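Local structure of putative cytoplasmic protein (Salmonella enterica subsp. enterica serovar Typhimurium, 4J32) at residues Q116-V127 with H139-C148; N15-A25 with Y63-P71. The protein is probably a type VI secretion effector, Tae4, an NlpC/P60 papain-like cysteine peptidase that hydrolyses peptidoglycan and is bound by the immunity protein Tai4. One frame throughout, in Å; residues are numbered along the deposited sequence.

Contact 1. Residues Q116-V127 with H139-C148; sequences QSDFIGKKGIIV and HVTLWNGSIC
G124-V127 and H139-W143 pair as the antiparallel beta hairpin of the papain-like sheet, and the indole of W143 carries the pairing on into the loop that leads in. G124 and W143 form a hydrogen-bonded pair: G124 N donates to W143 O at 2.9 Å, and W143 N returns the bond to G124 O. The next such pair, I126 with T141, is joined by I126 N to T141 O at 2.9 Å and by T141 N to I126 O, both with N-H...O angles of 165°. On the other edge the backbones of I125 and V127 are hydrogen-bonded to W171 and T169 of strand 164-172, so strand 124-131 is bonded along both edges. With CG of W143 anti to the backbone N (chi1 168°), the indole reaches the type II turn F119-K122, where NE1 donates to F119 O at 2.8 Å. NE1 lies above the carbonyl plane of F119, 57° out of it, not on a lone pair. CB of F119 lies on one indole face, 3.1 Å above the plane; on the opposite face sit the backbone nitrogens of G145, S146 and I147. On the sheet face shared with W143, the CG2 methyls of I126 and T141 meet side by side at 3.6 Å. The other face, with V127 and V140, turns to helix 93-103. At the far end H139 NE2 is held by D150. The loop after W143 is shaped by an Asx turn: N144 OD1 accepts from S146 N at 3.0 Å and from I147 N at 2.9 Å, the two donors arriving from opposite faces of its amide plane.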
loop_
_atom_site.group_PDB
_atom_site.type_symbol
_atom_site.label_atom_id
_atom_site.label_comp_id
_atom_site.label_asym_id
_atom_site.label_seq_id
_atom_site.Cartn_x
_atom_site.Cartn_y
_atom_site.Cartn_z
ATOM N N GLN A 116 7.612 -6.321 36.398
ATOM C CA GLN A 116 7.191 -7.683 36.700
ATOM C C GLN A 116 7.380 -8.025 38.186
ATOM O O GLN A 116 6.553 -8.703 38.781
ATOM C CB GLN A 116 7.954 -8.677 35.819
ATOM C CG GLN A 116 7.434 -8.722 34.388
ATOM C CD GLN A 116 7.736 -10.043 33.701
ATOM O OE1 GLN A 116 8.775 -10.661 33.946
ATOM N NE2 GLN A 116 6.820 -10.489 32.852
ATOM N N SER A 117 8.463 -7.533 38.771
ATOM C CA SER A 117 8.787 -7.801 40.171
ATOM C C SER A 117 7.677 -7.355 41.150
ATOM O O SER A 117 7.533 -7.938 42.225
ATOM C CB SER A 117 10.147 -7.214 40.537
ATOM O OG SER A 117 10.131 -5.798 40.584
ATOM N N ASP A 118 6.881 -6.358 40.746
ATOM C CA ASP A 118 5.770 -5.833 41.570
ATOM C C ASP A 118 4.647 -6.861 41.755
ATOM O O ASP A 118 3.820 -6.736 42.662
ATOM C CB ASP A 118 5.179 -4.571 40.937
ATOM C CG ASP A 118 6.158 -3.410 40.910
ATOM O OD1 ASP A 118 6.961 -3.245 41.856
ATOM O OD2 ASP A 118 6.103 -2.636 39.943
ATOM N N PHE A 119 4.623 -7.880 40.900
ATOM C CA PHE A 119 3.523 -8.844 40.893
ATOM C C PHE A 119 3.930 -10.200 41.419
ATOM O O PHE A 119 3.132 -11.142 41.428
ATOM C CB PHE A 119 2.887 -8.933 39.495
ATOM C CG PHE A 119 2.247 -7.657 39.062
ATOM C CD1 PHE A 119 0.909 -7.393 39.360
ATOM C CD2 PHE A 119 3.001 -6.681 38.404
ATOM C CE1 PHE A 119 0.325 -6.180 38.979
ATOM C CE2 PHE A 119 2.431 -5.461 38.030
ATOM C CZ PHE A 119 1.089 -5.210 38.321
ATOM N N ILE A 120 5.173 -10.297 41.883
ATOM C CA ILE A 120 5.693 -11.562 42.409
ATOM C C ILE A 120 4.826 -12.079 43.562
ATOM O O ILE A 120 4.366 -11.301 44.398
ATOM C CB ILE A 120 7.187 -11.419 42.815
ATOM C CG1 ILE A 120 8.075 -11.388 41.562
ATOM C CG2 ILE A 120 7.641 -12.552 43.745
ATOM C CD1 ILE A 120 9.572 -11.045 41.880
ATOM N N GLY A 121 4.558 -13.384 43.580
ATOM C CA GLY A 121 3.895 -13.989 44.729
ATOM C C GLY A 121 2.378 -14.006 44.693
ATOM O O GLY A 121 1.737 -14.563 45.599
ATOM N N LYS A 122 1.796 -13.382 43.671
ATOM C CA LYS A 122 0.354 -13.380 43.504
ATOM C C LYS A 122 0.041 -13.843 42.099
ATOM O O LYS A 122 0.849 -13.653 41.188
ATOM C CB LYS A 122 -0.226 -11.989 43.737
ATOM C CG LYS A 122 -0.117 -11.585 45.221
ATOM C CD LYS A 122 -0.593 -10.192 45.475
ATOM C CE LYS A 122 -0.561 -9.946 46.982
ATOM N NZ LYS A 122 -0.989 -8.574 47.297
ATOM N N LYS A 123 -1.135 -14.433 41.918
ATOM C CA LYS A 123 -1.472 -15.024 40.609
ATOM C C LYS A 123 -2.904 -14.734 40.174
ATOM O O LYS A 123 -3.809 -14.629 41.018
ATOM C CB LYS A 123 -1.188 -16.529 40.609
ATOM C CG LYS A 123 -2.046 -17.367 41.557
ATOM C CD LYS A 123 -1.564 -18.809 41.622
ATOM C CE LYS A 123 -2.508 -19.669 42.488
ATOM N NZ LYS A 123 -2.504 -19.280 43.936
ATOM N N GLY A 124 -3.106 -14.576 38.867
ATOM C CA GLY A 124 -4.447 -14.356 38.325
ATOM C C GLY A 124 -4.437 -13.671 36.982
ATOM O O GLY A 124 -3.563 -13.934 36.168
ATOM N N ILE A 125 -5.418 -12.808 36.740
ATOM C CA ILE A 125 -5.524 -12.150 35.448
ATOM C C ILE A 125 -4.823 -10.791 35.550
ATOM O O ILE A 125 -5.131 -10.000 36.450
ATOM C CB ILE A 125 -7.006 -11.945 35.057
ATOM C CG1 ILE A 125 -7.735 -13.297 34.938
ATOM C CG2 ILE A 125 -7.109 -11.119 33.759
ATOM C CD1 ILE A 125 -9.253 -13.157 34.851
ATOM N N ILE A 126 -3.891 -10.529 34.635
ATOM C CA ILE A 126 -3.143 -9.276 34.637
ATOM C C ILE A 126 -3.458 -8.423 33.398
ATOM O O ILE A 126 -3.551 -8.931 32.274
ATOM C CB ILE A 126 -1.606 -9.514 34.794
ATOM C CG1 ILE A 126 -0.864 -8.195 35.083
ATOM C CG2 ILE A 126 -1.011 -10.242 33.574
ATOM C CD1 ILE A 126 0.411 -8.401 35.868
ATOM N N VAL A 127 -3.636 -7.126 33.624
ATOM C CA VAL A 127 -3.770 -6.163 32.547
ATOM C C VAL A 127 -2.637 -5.174 32.684
ATOM O O VAL A 127 -2.364 -4.697 33.787
ATOM C CB VAL A 127 -5.135 -5.395 32.616
ATOM C CG1 VAL A 127 -5.169 -4.205 31.630
ATOM C CG2 VAL A 127 -6.293 -6.361 32.331
ATOM N N HIS A 139 -2.264 -4.986 27.094
ATOM C CA HIS A 139 -2.272 -6.441 26.938
ATOM C C HIS A 139 -3.009 -7.011 28.149
ATOM O O HIS A 139 -3.018 -6.385 29.221
ATOM C CB HIS A 139 -0.836 -6.985 26.898
ATOM C CG HIS A 139 -0.733 -8.353 26.295
ATOM N ND1 HIS A 139 -0.954 -8.597 24.956
ATOM C CD2 HIS A 139 -0.443 -9.553 26.855
ATOM C CE1 HIS A 139 -0.798 -9.889 24.714
ATOM N NE2 HIS A 139 -0.495 -10.492 25.854
ATOM N N VAL A 140 -3.643 -8.161 27.952
ATOM C CA VAL A 140 -4.359 -8.883 29.016
ATOM C C VAL A 140 -3.924 -10.334 28.923
ATOM O O VAL A 140 -3.972 -10.928 27.834
ATOM C CB VAL A 140 -5.903 -8.923 28.816
ATOM C CG1 VAL A 140 -6.610 -9.348 30.132
ATOM C CG2 VAL A 140 -6.456 -7.626 28.285
ATOM N N THR A 141 -3.496 -10.905 30.047
ATOM C CA THR A 141 -3.040 -12.305 30.051
ATOM C C THR A 141 -3.149 -12.903 31.469
ATOM O O THR A 141 -3.690 -12.260 32.367
ATOM C CB THR A 141 -1.603 -12.454 29.454
ATOM O OG1 THR A 141 -1.311 -13.840 29.195
ATOM C CG2 THR A 141 -0.564 -11.850 30.350
ATOM N N LEU A 142 -2.663 -14.131 31.647
ATOM C CA LEU A 142 -2.586 -14.717 32.981
ATOM C C LEU A 142 -1.167 -14.614 33.499
ATOM O O LEU A 142 -0.208 -14.519 32.724
ATOM C CB LEU A 142 -3.027 -16.193 32.972
ATOM C CG LEU A 142 -4.441 -16.452 32.436
ATOM C CD1 LEU A 142 -4.694 -17.928 32.536
ATOM C CD2 LEU A 142 -5.480 -15.691 33.241
ATOM N N TRP A 143 -1.056 -14.618 34.820
ATOM C CA TRP A 143 0.200 -14.434 35.523
ATOM C C TRP A 143 0.212 -15.425 36.674
ATOM O O TRP A 143 -0.749 -15.482 37.464
ATOM C CB TRP A 143 0.278 -12.967 36.016
ATOM C CG TRP A 143 1.365 -12.675 37.002
ATOM C CD1 TRP A 143 1.231 -12.567 38.365
ATOM C CD2 TRP A 143 2.751 -12.450 36.717
ATOM N NE1 TRP A 143 2.457 -12.273 38.939
ATOM C CE2 TRP A 143 3.399 -12.195 37.949
ATOM C CE3 TRP A 143 3.505 -12.412 35.534
ATOM C CZ2 TRP A 143 4.772 -11.928 38.034
ATOM C CZ3 TRP A 143 4.867 -12.146 35.621
ATOM C CH2 TRP A 143 5.481 -11.902 36.863
ATOM N N ASN A 144 1.280 -16.216 36.785
ATOM C CA ASN A 144 1.306 -17.245 37.832
ATOM C C ASN A 144 2.173 -16.898 39.046
ATOM O O ASN A 144 2.530 -17.791 39.836
ATOM C CB ASN A 144 1.719 -18.605 37.241
ATOM C CG ASN A 144 3.200 -18.661 36.906
ATOM O OD1 ASN A 144 3.908 -17.651 37.004
ATOM N ND2 ASN A 144 3.675 -19.839 36.509
ATOM N N GLY A 145 2.513 -15.617 39.199
ATOM C CA GLY A 145 3.424 -15.170 40.257
ATOM C C GLY A 145 4.872 -15.002 39.812
ATOM O O GLY A 145 5.674 -14.382 40.509
ATOM N N SER A 146 5.195 -15.559 38.647
ATOM C CA SER A 146 6.551 -15.561 38.100
ATOM C C SER A 146 6.606 -15.156 36.626
ATOM O O SER A 146 7.532 -14.463 36.214
ATOM C CB SER A 146 7.159 -16.965 38.206
ATOM O OG SER A 146 7.171 -17.406 39.545
ATOM N N ILE A 147 5.641 -15.620 35.828
ATOM C CA ILE A 147 5.680 -15.472 34.357
ATOM C C ILE A 147 4.252 -15.327 33.832
ATOM O O ILE A 147 3.301 -15.736 34.516
ATOM C CB ILE A 147 6.345 -16.700 33.626
ATOM C CG1 ILE A 147 5.546 -18.000 33.885
ATOM C CG2 ILE A 147 7.826 -16.841 33.993
ATOM C CD1 ILE A 147 5.840 -19.170 32.921
ATOM N N CYS A 148 4.100 -14.762 32.635
ATOM C CA CYS A 148 2.795 -14.704 31.974
ATOM C C CYS A 148 2.561 -16.015 31.238
ATOM O O CYS A 148 3.507 -16.705 30.882
ATOM C CB CYS A 148 2.720 -13.574 30.952
ATOM S SG CYS A 148 2.917 -11.926 31.690
#

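Contact 2. Residues N15-A25 with Y63-P71; sequences NRPSFNEAWLA and YVLNATGFP
Segments 19-25 and 63-67 of helices 19-28 and 57-67 run at 128° to each other, their axes 8.8 Å apart at closest approach, with the CA atoms of A25 and V64 5.4 Å apart. This helix-helix packing in the alpha-helical part of the papain-like fold relies on small side chains: CB of A25 meets CB of A67 at 3.8 Å, and CB of A22 meets CG1 of V64 at 3.7 Å. T68, where the chain leaves the helix, points toward the other segment and touches CB of P17. Its OG1 lies between the backbone N and the carbonyl carbon (chi1 55°), from where it donates back to V64 O at 2.8 Å, while CG2 is left to pack against CB and the carbonyl of E21. P17 crosses above the F70 ring in a CH-pi contact, CD standing 4.0 Å from the centroid and 19° off the normal. The guanidinium of R16, just before it, is held by M104 O and by a salt bridge to D108. Polar links between the segments run through water. S18 is the N-cap of helix 19-28, its OG accepting from E21 N and donating to the anti lone pair of E21 OE1. One water accepts from S18 N and donates to E21 OE1 and T68 O; a second joins E21 OE2 to A67 O. At the ring's edge and in its plane, OD1 of N15 lies 3.4 Å from CZ of F70.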
loop_
_atom_site.group_PDB
_atom_site.type_symbol
_atom_site.label_atom_id
_atom_site.label_comp_id
_atom_site.label_asym_id
_atom_site.label_seq_id
_atom_site.Cartn_x
_atom_site.Cartn_y
_atom_site.Cartn_z
ATOM N N ASN A 15 -18.353 -15.148 41.524
ATOM C CA ASN A 15 -16.917 -15.240 41.925
ATOM C C ASN A 15 -15.997 -15.225 40.711
ATOM O O ASN A 15 -16.229 -14.464 39.762
ATOM C CB ASN A 15 -16.658 -16.449 42.846
ATOM C CG ASN A 15 -17.534 -17.662 42.504
ATOM O OD1 ASN A 15 -18.022 -17.802 41.378
ATOM N ND2 ASN A 15 -17.744 -18.533 43.486
ATOM N N ARG A 16 -14.937 -16.033 40.736
ATOM C CA ARG A 16 -13.897 -15.951 39.709
ATOM C C ARG A 16 -13.425 -17.349 39.303
ATOM O O ARG A 16 -13.477 -18.254 40.128
ATOM C CB ARG A 16 -12.692 -15.162 40.251
ATOM C CG ARG A 16 -13.010 -13.729 40.600
ATOM C CD ARG A 16 -11.761 -12.950 40.901
ATOM N NE ARG A 16 -12.070 -11.564 41.282
ATOM C CZ ARG A 16 -11.248 -10.787 41.974
ATOM N NH1 ARG A 16 -10.068 -11.260 42.378
ATOM N NH2 ARG A 16 -11.625 -9.549 42.308
ATOM N N PRO A 17 -12.924 -17.507 38.051
ATOM C CA PRO A 17 -12.333 -18.791 37.595
ATOM C C PRO A 17 -11.224 -19.226 38.547
ATOM O O PRO A 17 -10.472 -18.371 39.037
ATOM C CB PRO A 17 -11.683 -18.435 36.244
ATOM C CG PRO A 17 -12.236 -17.117 35.830
ATOM C CD PRO A 17 -12.880 -16.460 37.012
ATOM N N SER A 18 -11.087 -20.526 38.795
ATOM C CA SER A 18 -9.937 -20.989 39.583
ATOM C C SER A 18 -8.671 -20.754 38.785
ATOM O O SER A 18 -8.680 -20.825 37.558
ATOM C CB SER A 18 -10.050 -22.461 39.983
ATOM O OG SER A 18 -9.709 -23.319 38.926
ATOM N N PHE A 19 -7.590 -20.434 39.480
ATOM C CA PHE A 19 -6.338 -20.175 38.776
ATOM C C PHE A 19 -5.963 -21.405 37.932
ATOM O O PHE A 19 -5.624 -21.288 36.752
ATOM C CB PHE A 19 -5.182 -19.871 39.739
ATOM C CG PHE A 19 -3.850 -19.832 39.037
ATOM C CD1 PHE A 19 -3.465 -18.702 38.328
ATOM C CD2 PHE A 19 -3.047 -20.988 38.990
ATOM C CE1 PHE A 19 -2.253 -18.700 37.602
ATOM C CE2 PHE A 19 -1.853 -20.988 38.295
ATOM C CZ PHE A 19 -1.455 -19.839 37.598
ATOM N N ASN A 20 -5.997 -22.575 38.567
ATOM C CA ASN A 20 -5.573 -23.813 37.878
ATOM C C ASN A 20 -6.365 -24.072 36.609
ATOM O O ASN A 20 -5.787 -24.407 35.567
ATOM C CB ASN A 20 -5.674 -25.021 38.811
ATOM C CG ASN A 20 -4.511 -25.088 39.781
ATOM O OD1 ASN A 20 -3.376 -24.752 39.416
ATOM N ND2 ASN A 20 -4.780 -25.499 41.022
ATOM N N GLU A 21 -7.691 -23.909 36.678
ATOM C CA GLU A 21 -8.500 -24.137 35.463
ATOM C C GLU A 21 -8.241 -23.073 34.389
ATOM O O GLU A 21 -8.282 -23.367 33.195
ATOM C CB GLU A 21 -9.985 -24.192 35.781
ATOM C CG GLU A 21 -10.406 -25.396 36.583
ATOM C CD GLU A 21 -11.871 -25.328 36.923
ATOM O OE1 GLU A 21 -12.179 -24.755 37.986
ATOM O OE2 GLU A 21 -12.696 -25.834 36.117
ATOM N N ALA A 22 -8.015 -21.836 34.813
ATOM C CA ALA A 22 -7.742 -20.748 33.862
ATOM C C ALA A 22 -6.427 -20.971 33.136
ATOM O O ALA A 22 -6.347 -20.794 31.923
ATOM C CB ALA A 22 -7.732 -19.407 34.594
ATOM N N TRP A 23 -5.408 -21.402 33.881
ATOM C CA TRP A 23 -4.057 -21.626 33.342
ATOM C C TRP A 23 -4.057 -22.789 32.363
ATOM O O TRP A 23 -3.442 -22.714 31.272
ATOM C CB TRP A 23 -3.080 -21.896 34.493
ATOM C CG TRP A 23 -1.604 -21.755 34.122
ATOM C CD1 TRP A 23 -0.726 -22.769 33.829
ATOM C CD2 TRP A 23 -0.855 -20.529 34.009
ATOM N NE1 TRP A 23 0.521 -22.255 33.559
ATOM C CE2 TRP A 23 0.474 -20.885 33.663
ATOM C CE3 TRP A 23 -1.170 -19.169 34.197
ATOM C CZ2 TRP A 23 1.491 -19.925 33.474
ATOM C CZ3 TRP A 23 -0.147 -18.207 34.012
ATOM C CH2 TRP A 23 1.167 -18.605 33.660
ATOM N N LEU A 24 -4.748 -23.871 32.738
ATOM C CA LEU A 24 -4.921 -25.003 31.840
ATOM C C LEU A 24 -5.621 -24.581 30.543
ATOM O O LEU A 24 -5.216 -24.968 29.437
ATOM C CB LEU A 24 -5.748 -26.095 32.560
ATOM C CG LEU A 24 -6.137 -27.392 31.874
ATOM C CD1 LEU A 24 -6.568 -28.380 32.974
ATOM C CD2 LEU A 24 -7.248 -27.226 30.823
ATOM N N ALA A 25 -6.709 -23.846 30.667
ATOM C CA ALA A 25 -7.489 -23.476 29.472
ATOM C C ALA A 25 -6.651 -22.563 28.545
ATOM O O ALA A 25 -6.629 -22.735 27.330
ATOM C CB ALA A 25 -8.781 -22.763 29.884
ATOM N N TYR A 63 -11.566 -17.384 25.613
ATOM C CA TYR A 63 -11.543 -18.839 25.747
ATOM C C TYR A 63 -11.435 -19.248 27.231
ATOM O O TYR A 63 -12.190 -20.104 27.694
ATOM C CB TYR A 63 -10.393 -19.421 24.917
ATOM C CG TYR A 63 -10.312 -20.938 24.932
ATOM C CD1 TYR A 63 -10.957 -21.694 23.951
ATOM C CD2 TYR A 63 -9.557 -21.608 25.906
ATOM C CE1 TYR A 63 -10.865 -23.086 23.947
ATOM C CE2 TYR A 63 -9.461 -23.011 25.918
ATOM C CZ TYR A 63 -10.120 -23.736 24.941
ATOM O OH TYR A 63 -10.037 -25.116 24.905
ATOM N N VAL A 64 -10.512 -18.630 27.967
ATOM C CA VAL A 64 -10.359 -18.886 29.412
ATOM C C VAL A 64 -11.687 -18.711 30.157
ATOM O O VAL A 64 -12.114 -19.584 30.926
ATOM C CB VAL A 64 -9.265 -17.954 30.024
ATOM C CG1 VAL A 64 -9.315 -17.953 31.587
ATOM C CG2 VAL A 64 -7.872 -18.332 29.489
ATOM N N LEU A 65 -12.339 -17.579 29.940
ATOM C CA LEU A 65 -13.605 -17.308 30.639
ATOM C C LEU A 65 -14.685 -18.329 30.243
ATOM O O LEU A 65 -15.393 -18.891 31.101
ATOM C CB LEU A 65 -14.072 -15.880 30.341
ATOM C CG LEU A 65 -13.100 -14.793 30.853
ATOM C CD1 LEU A 65 -13.431 -13.463 30.195
ATOM C CD2 LEU A 65 -13.170 -14.684 32.378
ATOM N N ASN A 66 -14.796 -18.585 28.949
ATOM C CA ASN A 66 -15.784 -19.554 28.460
ATOM C C ASN A 66 -15.519 -20.939 28.994
ATOM O O ASN A 66 -16.458 -21.654 29.336
ATOM C CB ASN A 66 -15.854 -19.564 26.931
ATOM C CG ASN A 66 -16.488 -18.305 26.384
ATOM O OD1 ASN A 66 -17.378 -17.738 27.008
ATOM N ND2 ASN A 66 -16.020 -17.850 25.229
ATOM N N ALA A 67 -14.245 -21.294 29.131
ATOM C CA ALA A 67 -13.866 -22.663 29.522
ATOM C C ALA A 67 -13.945 -22.986 31.004
ATOM O O ALA A 67 -14.037 -24.168 31.383
ATOM C CB ALA A 67 -12.483 -23.005 28.974
ATOM N N THR A 68 -13.932 -21.951 31.843
ATOM C CA THR A 68 -13.834 -22.120 33.280
ATOM C C THR A 68 -15.182 -21.897 33.964
ATOM O O THR A 68 -15.241 -21.852 35.168
ATOM C CB THR A 68 -12.784 -21.179 33.882
ATOM O OG1 THR A 68 -13.083 -19.817 33.513
ATOM C CG2 THR A 68 -11.385 -21.562 33.400
ATOM N N GLY A 69 -16.248 -21.738 33.177
ATOM C CA GLY A 69 -17.591 -21.579 33.743
ATOM C C GLY A 69 -18.008 -20.139 34.014
ATOM O O GLY A 69 -18.979 -19.903 34.762
ATOM N N PHE A 70 -17.285 -19.190 33.402
ATOM C CA PHE A 70 -17.609 -17.746 33.480
ATOM C C PHE A 70 -17.766 -17.149 32.080
ATOM O O PHE A 70 -17.062 -16.196 31.729
ATOM C CB PHE A 70 -16.564 -16.996 34.333
ATOM C CG PHE A 70 -16.525 -17.478 35.739
ATOM C CD1 PHE A 70 -17.280 -16.845 36.717
ATOM C CD2 PHE A 70 -15.805 -18.628 36.081
ATOM C CE1 PHE A 70 -17.287 -17.324 38.029
ATOM C CE2 PHE A 70 -15.818 -19.119 37.391
ATOM C CZ PHE A 70 -16.558 -18.480 38.355
ATOM N N PRO A 71 -18.709 -17.700 31.289
ATOM C CA PRO A 71 -18.802 -17.346 29.875
ATOM C C PRO A 71 -19.207 -15.889 29.685
ATOM O O PRO A 71 -19.941 -15.310 30.506
ATOM C CB PRO A 71 -19.886 -18.284 29.338
ATOM C CG PRO A 71 -20.744 -18.569 30.547
ATOM C CD PRO A 71 -19.776 -18.638 31.688
HETATM O O HOH W 1 -13.381 -22.180 37.548
HETATM O O HOH W 2 -12.505 -25.351 33.415
#

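Following the chain from the N terminus, contact 2 comes first: N15-A25 meets Y63-P71, closing a loop of 37 residues that is largely helical. Q116-V127 lies further along and pairs with H139-C148 across 11 intervening residues to make contact 1. The two are therefore in series, neither nested nor crossed. Their centres are 16 Å apart, yet they touch through helix 19-28. The F19 ring packs against K123 and N144, and L142 CD1 comes within 3.4 Å of A22 O. The first helix thus has helix 57-67 and the hairpin 124-143 as neighbours, tying the helical part to the sheet.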